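Local coordinates for protein acyl-coenzyme A oxidase 1 (Yarrowia lipolytica, PDB 5Y9D) that catalyses the FAD-dependent oxidation of acyl-CoA by molecular oxygen to (2E)-enoyl-CoA and hydrogen peroxide in peroxisomal fatty acid beta-oxidation, at residues P30-K35 with E348-D353; L649-I654 with I658-G663. One frame throughout, in Å; residues are numbered along the deposited sequence.

Contact 1: residues P30-K35 with E348-D353; sequences PVEMAK and ETKIID. With FAD (flavin-adenine dinucleotide), chain D.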
# COMPACT_ATOMS: atom_id res chain seq x y z
N PRO A 30 25.83 3.09 15.92
CA PRO A 30 25.80 4.41 16.55
C PRO A 30 27.05 5.20 16.25
O PRO A 30 27.04 6.45 16.23
CB PRO A 30 25.67 4.11 18.04
CG PRO A 30 26.14 2.72 18.19
CD PRO A 30 25.85 2.00 16.90
N VAL A 31 28.13 4.47 15.98
CA VAL A 31 29.37 5.12 15.60
C VAL A 31 29.16 5.77 14.25
O VAL A 31 29.51 6.93 14.07
CB VAL A 31 30.57 4.14 15.63
CG1 VAL A 31 31.82 4.79 15.08
CG2 VAL A 31 30.79 3.64 17.07
N GLU A 32 28.54 5.04 13.33
CA GLU A 32 28.20 5.60 12.02
C GLU A 32 27.24 6.76 12.07
O GLU A 32 27.41 7.72 11.34
CB GLU A 32 27.65 4.54 11.08
CG GLU A 32 28.74 3.62 10.52
CD GLU A 32 29.82 4.38 9.77
OE1 GLU A 32 29.50 5.35 9.03
OE2 GLU A 32 31.01 4.01 9.93
N MET A 33 26.22 6.67 12.92
CA MET A 33 25.26 7.76 13.04
C MET A 33 25.89 9.04 13.58
O MET A 33 25.53 10.12 13.16
CB MET A 33 24.06 7.33 13.88
CG MET A 33 22.95 8.40 14.01
SD MET A 33 21.99 8.74 12.51
CE MET A 33 21.15 7.17 12.31
N ALA A 34 26.83 8.92 14.50
CA ALA A 34 27.51 10.09 15.06
C ALA A 34 28.35 10.77 13.98
O ALA A 34 28.43 12.00 13.93
CB ALA A 34 28.37 9.70 16.27
N LYS A 35 28.94 9.97 13.10
CA LYS A 35 29.73 10.47 11.97
C LYS A 35 28.82 11.18 11.00
O LYS A 35 29.12 12.31 10.57
CB LYS A 35 30.46 9.31 11.25
CG LYS A 35 31.46 8.58 12.15
CD LYS A 35 31.86 7.19 11.66
CE LYS A 35 32.96 7.23 10.61
NZ LYS A 35 34.25 7.71 11.20
N GLU A 348 30.98 -3.79 4.76
CA GLU A 348 30.11 -3.64 3.61
C GLU A 348 29.61 -2.23 3.46
O GLU A 348 29.74 -1.42 4.38
CB GLU A 348 28.91 -4.57 3.75
CG GLU A 348 29.24 -6.00 3.37
CD GLU A 348 28.28 -7.00 3.98
OE1 GLU A 348 27.22 -7.30 3.35
OE2 GLU A 348 28.61 -7.50 5.08
N THR A 349 29.06 -1.92 2.29
CA THR A 349 28.58 -0.57 1.99
C THR A 349 27.25 -0.29 2.72
O THR A 349 26.38 -1.15 2.85
CB THR A 349 28.40 -0.39 0.46
OG1 THR A 349 29.64 -0.70 -0.17
CG2 THR A 349 27.99 1.03 0.08
N LYS A 350 27.15 0.94 3.19
CA LYS A 350 25.94 1.55 3.76
C LYS A 350 24.88 1.75 2.69
O LYS A 350 25.15 2.44 1.71
CB LYS A 350 26.31 2.91 4.32
CG LYS A 350 27.07 2.82 5.64
CD LYS A 350 28.02 3.99 5.84
CE LYS A 350 27.33 5.34 5.86
NZ LYS A 350 27.37 5.94 7.22
N ILE A 351 23.67 1.22 2.89
CA ILE A 351 22.71 1.23 1.79
C ILE A 351 22.48 2.64 1.23
O ILE A 351 22.31 2.79 0.03
CB ILE A 351 21.39 0.47 2.08
CG1 ILE A 351 20.61 1.02 3.28
CG2 ILE A 351 21.65 -1.00 2.28
CD1 ILE A 351 19.40 0.18 3.64
N ILE A 352 22.55 3.65 2.08
CA ILE A 352 22.44 5.06 1.69
C ILE A 352 23.54 5.55 0.74
O ILE A 352 23.38 6.59 0.11
CB ILE A 352 22.50 5.99 2.93
CG1 ILE A 352 21.98 7.41 2.66
CG2 ILE A 352 23.93 6.07 3.46
CD1 ILE A 352 20.65 7.47 1.94
N ASP A 353 24.67 4.85 0.68
CA ASP A 353 25.72 5.22 -0.26
C ASP A 353 25.46 4.62 -1.68
O ASP A 353 26.05 5.10 -2.65
CB ASP A 353 27.11 4.82 0.28
CG ASP A 353 27.64 5.79 1.35
OD1 ASP A 353 27.36 6.98 1.26
OD2 ASP A 353 28.34 5.37 2.29
PA FAD D . 18.71 -6.02 3.01
O1A FAD D . 19.53 -5.42 4.08
O2A FAD D . 19.27 -7.01 2.09
O5B FAD D . 18.15 -4.81 2.19
C5B FAD D . 17.90 -3.56 2.79
C4B FAD D . 17.49 -2.56 1.74
O4B FAD D . 18.64 -2.06 1.07
C3B FAD D . 16.59 -3.19 0.70
O3B FAD D . 15.51 -2.31 0.43
C2B FAD D . 17.46 -3.34 -0.52
O2B FAD D . 16.77 -3.05 -1.73
C1B FAD D . 18.58 -2.36 -0.31
N9A FAD D . 19.81 -2.97 -0.84
C8A FAD D . 20.43 -4.05 -0.36
N7A FAD D . 21.51 -4.34 -1.10
C5A FAD D . 21.60 -3.44 -2.08
C6A FAD D . 22.49 -3.14 -3.22
N6A FAD D . 23.56 -3.90 -3.47
N1A FAD D . 22.22 -2.10 -4.00
C2A FAD D . 21.16 -1.33 -3.76
N3A FAD D . 20.32 -1.53 -2.76
C4A FAD D . 20.47 -2.54 -1.90
N1 FAD D . 14.82 -15.85 6.17
C2 FAD D . 15.11 -17.14 6.36
O2 FAD D . 16.26 -17.50 6.22
N3 FAD D . 14.20 -18.03 6.72
C4 FAD D . 12.94 -17.70 6.88
O4 FAD D . 12.13 -18.55 7.21
C4X FAD D . 12.53 -16.31 6.69
N5 FAD D . 11.27 -15.91 6.84
C5X FAD D . 10.94 -14.63 6.66
C6 FAD D . 9.64 -14.27 6.84
C7 FAD D . 9.27 -12.97 6.66
C7M FAD D . 7.84 -12.57 6.85
C8 FAD D . 10.28 -11.96 6.27
C8M FAD D . 9.86 -10.54 6.08
C9 FAD D . 11.59 -12.33 6.08
C9A FAD D . 11.96 -13.64 6.27
N10 FAD D . 13.28 -14.04 6.09
C10 FAD D . 13.59 -15.37 6.30
C1' FAD D . 14.32 -13.09 5.72
C2' FAD D . 14.10 -12.48 4.36
O2' FAD D . 14.62 -13.40 3.43
C3' FAD D . 14.87 -11.18 4.26
O3' FAD D . 14.02 -10.14 4.68
C4' FAD D . 15.35 -10.86 2.85
O4' FAD D . 15.84 -12.04 2.22
C5' FAD D . 16.48 -9.87 2.86
O5' FAD D . 16.10 -8.71 3.57
P FAD D . 17.15 -7.93 4.40
O1P FAD D . 16.52 -7.60 5.67
O2P FAD D . 18.40 -8.68 4.38
O3P FAD D . 17.35 -6.59 3.60
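A single salt bridge, Glu-32 OE1 to Lys-350 NZ at 2.9 Å, makes up the whole contact between 30-35 and 348-353, two segments more than 300 residues apart in the chain. It ties the N-terminal helix 28-38 of this acyl-CoA oxidase to the loop that joins helices 306-334 and 355-391 in the C-alpha1 region. The backbones stay well apart, with 9.5 Å between Glu-32 CA and Lys-350 CA, and little more than 80 Å² is buried, so the span is made by side-chain length. Lys-350 points its CB toward the helix, runs extended at chi2 and then bends at chi3 (60°) and again at chi4, which brings NZ up to OE1 of the bent glutamate. The ammonium reaches OE1 from the anti side, 25° out of the carboxylate plane. The carboxylate's other oxygen, OE2, forms a salt bridge with Arg-338, so two cations share one acidic group and probably hold it ionised. Lys-350 NZ also has further partners, the carboxylate of Glu-36 one helical turn along and the carbonyl oxygen of Cys-335; a buried ammonium is thus met by two acids and a backbone oxygen. With an alanine at Lys-350, Glu-32 and Glu-36 would probably lose their shared cation, leaving Arg-338 as the remaining partner of Glu-32 named here. The same loop serves the cofactor. After Lys-350 the chain enters a short 3-10 segment, marked by the 2.7 Å bond from Asp-353 N to Lys-350 O, and Ile-351 belongs to the FAD pocket. Both its methyls face the adenosine ribose oxygen from one side: CD1 lies 3.5 Å from O4B of FAD, and CG2 comes closest, 3.4 Å from that O4B.

Contact 2: residues L649-I654 with I658-G663; sequences LSDFFI and IGSYDG
Asp-651 reaches across to the backbone of 658-663 and takes the N-H of Tyr-661 on OD1, with 3.2 Å between Asp-651 OD1 and Tyr-661 N. The bond is nearly straight, 166° at the hydrogen, and uses the syn lone pair of OD1. Asp-651 has CG anti to its carbonyl carbon (chi1 -77°), which swings the carboxylate out from the first turn of helix 651-654 toward the loop. The same OD1 lies 3.7 Å from Tyr-661 CB, so the carboxylate rests against the root of the tyrosine rather than its ring. With CG of Tyr-661 opposite its own backbone N (chi1 -176°), the ring leads away from Asp-651, their planes 56° apart, and makes a cation-pi contact with Arg-37.

One turn along the helix, Ile-654 supplies the van der Waals half of the contact, its branches set against a backbone carbonyl. Its CG2 lies 3.5 Å from Gly-659 O, while CG1 of Ile-654 touches that carbonyl oxygen at 3.7 Å, so the forked side chain packs over the peptide. Gly-659 O receives its hydrogen bond from Arg-332 of helix 306-334, the helix that Ile-654 also touches. A CB on Gly-659 would come within 3.0 Å of Ile-654 CG2, a tight fit that glycine avoids. Ser-660 turns its hydroxyl from the helix to the carbonyl of Pro-657.

Two local motifs frame this tight helix-loop connection: Ser-650 is the N-cap, its OG accepting a weak bond from Phe-652 N, and Ser-660 to Gly-663 form a type I beta turn that leads into helix 665-676.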
# COMPACT_ATOMS: atom_id res chain seq x y z
N LEU A 649 11.44 15.49 15.68
CA LEU A 649 10.83 14.33 16.35
C LEU A 649 11.66 13.63 17.43
O LEU A 649 12.74 13.14 17.17
CB LEU A 649 10.44 13.28 15.33
CG LEU A 649 9.45 13.83 14.32
CD1 LEU A 649 8.98 12.73 13.39
CD2 LEU A 649 8.28 14.46 15.05
N SER A 650 11.12 13.55 18.65
CA SER A 650 11.73 12.75 19.70
C SER A 650 11.51 11.28 19.38
O SER A 650 10.81 10.97 18.42
CB SER A 650 11.10 13.09 21.03
OG SER A 650 9.82 12.48 21.17
N ASP A 651 12.09 10.39 20.17
CA ASP A 651 11.96 8.95 19.90
C ASP A 651 10.55 8.44 20.16
O ASP A 651 10.11 7.43 19.57
CB ASP A 651 12.99 8.12 20.68
CG ASP A 651 14.40 8.19 20.06
OD1 ASP A 651 14.58 8.62 18.90
OD2 ASP A 651 15.35 7.79 20.74
N PHE A 652 9.81 9.16 20.98
CA PHE A 652 8.44 8.80 21.20
C PHE A 652 7.65 8.87 19.87
O PHE A 652 6.87 7.96 19.56
CB PHE A 652 7.83 9.76 22.25
CG PHE A 652 6.37 9.52 22.52
CD1 PHE A 652 5.41 10.02 21.66
CD2 PHE A 652 5.96 8.77 23.62
CE1 PHE A 652 4.06 9.80 21.90
CE2 PHE A 652 4.62 8.55 23.86
CZ PHE A 652 3.67 9.07 23.01
N PHE A 653 7.81 9.96 19.11
CA PHE A 653 7.07 10.11 17.84
C PHE A 653 7.67 9.27 16.72
O PHE A 653 6.98 8.96 15.76
CB PHE A 653 6.91 11.57 17.41
CG PHE A 653 6.08 12.38 18.37
CD1 PHE A 653 4.72 12.44 18.24
CD2 PHE A 653 6.68 13.06 19.41
CE1 PHE A 653 3.94 13.16 19.13
CE2 PHE A 653 5.92 13.79 20.31
CZ PHE A 653 4.55 13.84 20.17
N ILE A 654 8.93 8.88 16.86
CA ILE A 654 9.47 7.88 15.96
C ILE A 654 8.68 6.60 16.15
O ILE A 654 8.09 6.07 15.20
CB ILE A 654 10.97 7.65 16.22
CG1 ILE A 654 11.78 8.88 15.78
CG2 ILE A 654 11.49 6.43 15.48
CD1 ILE A 654 11.53 9.31 14.34
N ILE A 658 14.43 1.03 14.88
CA ILE A 658 15.43 1.27 13.83
C ILE A 658 15.50 2.72 13.34
O ILE A 658 16.29 3.07 12.45
CB ILE A 658 15.27 0.31 12.61
CG1 ILE A 658 14.02 0.66 11.83
CG2 ILE A 658 15.27 -1.16 13.03
CD1 ILE A 658 13.94 -0.05 10.50
N GLY A 659 14.66 3.57 13.93
CA GLY A 659 14.62 4.98 13.62
C GLY A 659 15.09 5.80 14.79
O GLY A 659 14.88 7.03 14.83
N SER A 660 15.76 5.16 15.74
CA SER A 660 16.35 5.87 16.87
C SER A 660 17.34 6.97 16.50
O SER A 660 18.17 6.79 15.61
CB SER A 660 17.00 4.90 17.84
OG SER A 660 15.98 4.17 18.51
N TYR A 661 17.19 8.11 17.18
CA TYR A 661 18.05 9.26 17.03
C TYR A 661 19.54 8.91 17.05
O TYR A 661 20.29 9.36 16.19
CB TYR A 661 17.76 10.28 18.13
CG TYR A 661 18.53 11.60 18.02
CD1 TYR A 661 18.03 12.67 17.29
CD2 TYR A 661 19.77 11.78 18.67
CE1 TYR A 661 18.72 13.87 17.20
CE2 TYR A 661 20.48 12.97 18.58
CZ TYR A 661 19.95 14.02 17.84
OH TYR A 661 20.63 15.21 17.73
N ASP A 662 19.95 8.13 18.04
CA ASP A 662 21.36 7.82 18.27
C ASP A 662 21.84 6.66 17.40
O ASP A 662 23.04 6.36 17.38
CB ASP A 662 21.64 7.56 19.75
CG ASP A 662 21.05 6.21 20.27
OD1 ASP A 662 20.36 5.50 19.50
OD2 ASP A 662 21.31 5.86 21.47
N GLY A 663 20.91 6.00 16.70
CA GLY A 663 21.30 5.07 15.65
C GLY A 663 21.67 3.69 16.14
O GLY A 663 22.16 2.85 15.35

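Contact 1 closes before contact 2 opens along the chain, and their centres lie 16 Å apart on the same side of the molecule's centre. They meet directly through the helix of 30-35 and the turn of 658-663: Pro-30 CB is 3.5 Å from Asp-662 O, and Met-33 CG is 3.6 Å from Tyr-661 O. Helix 306-334 is common ground, packed by Met-33 and Ile-352 from contact 1 and by Ile-654 and Tyr-661 from contact 2. The N-terminal helix 28-38 therefore touches both the FAD-lining loop, which it meets through polar side-chain ends, and the turn of 658-663, which it meets by packing, joining three distant parts of the sequence.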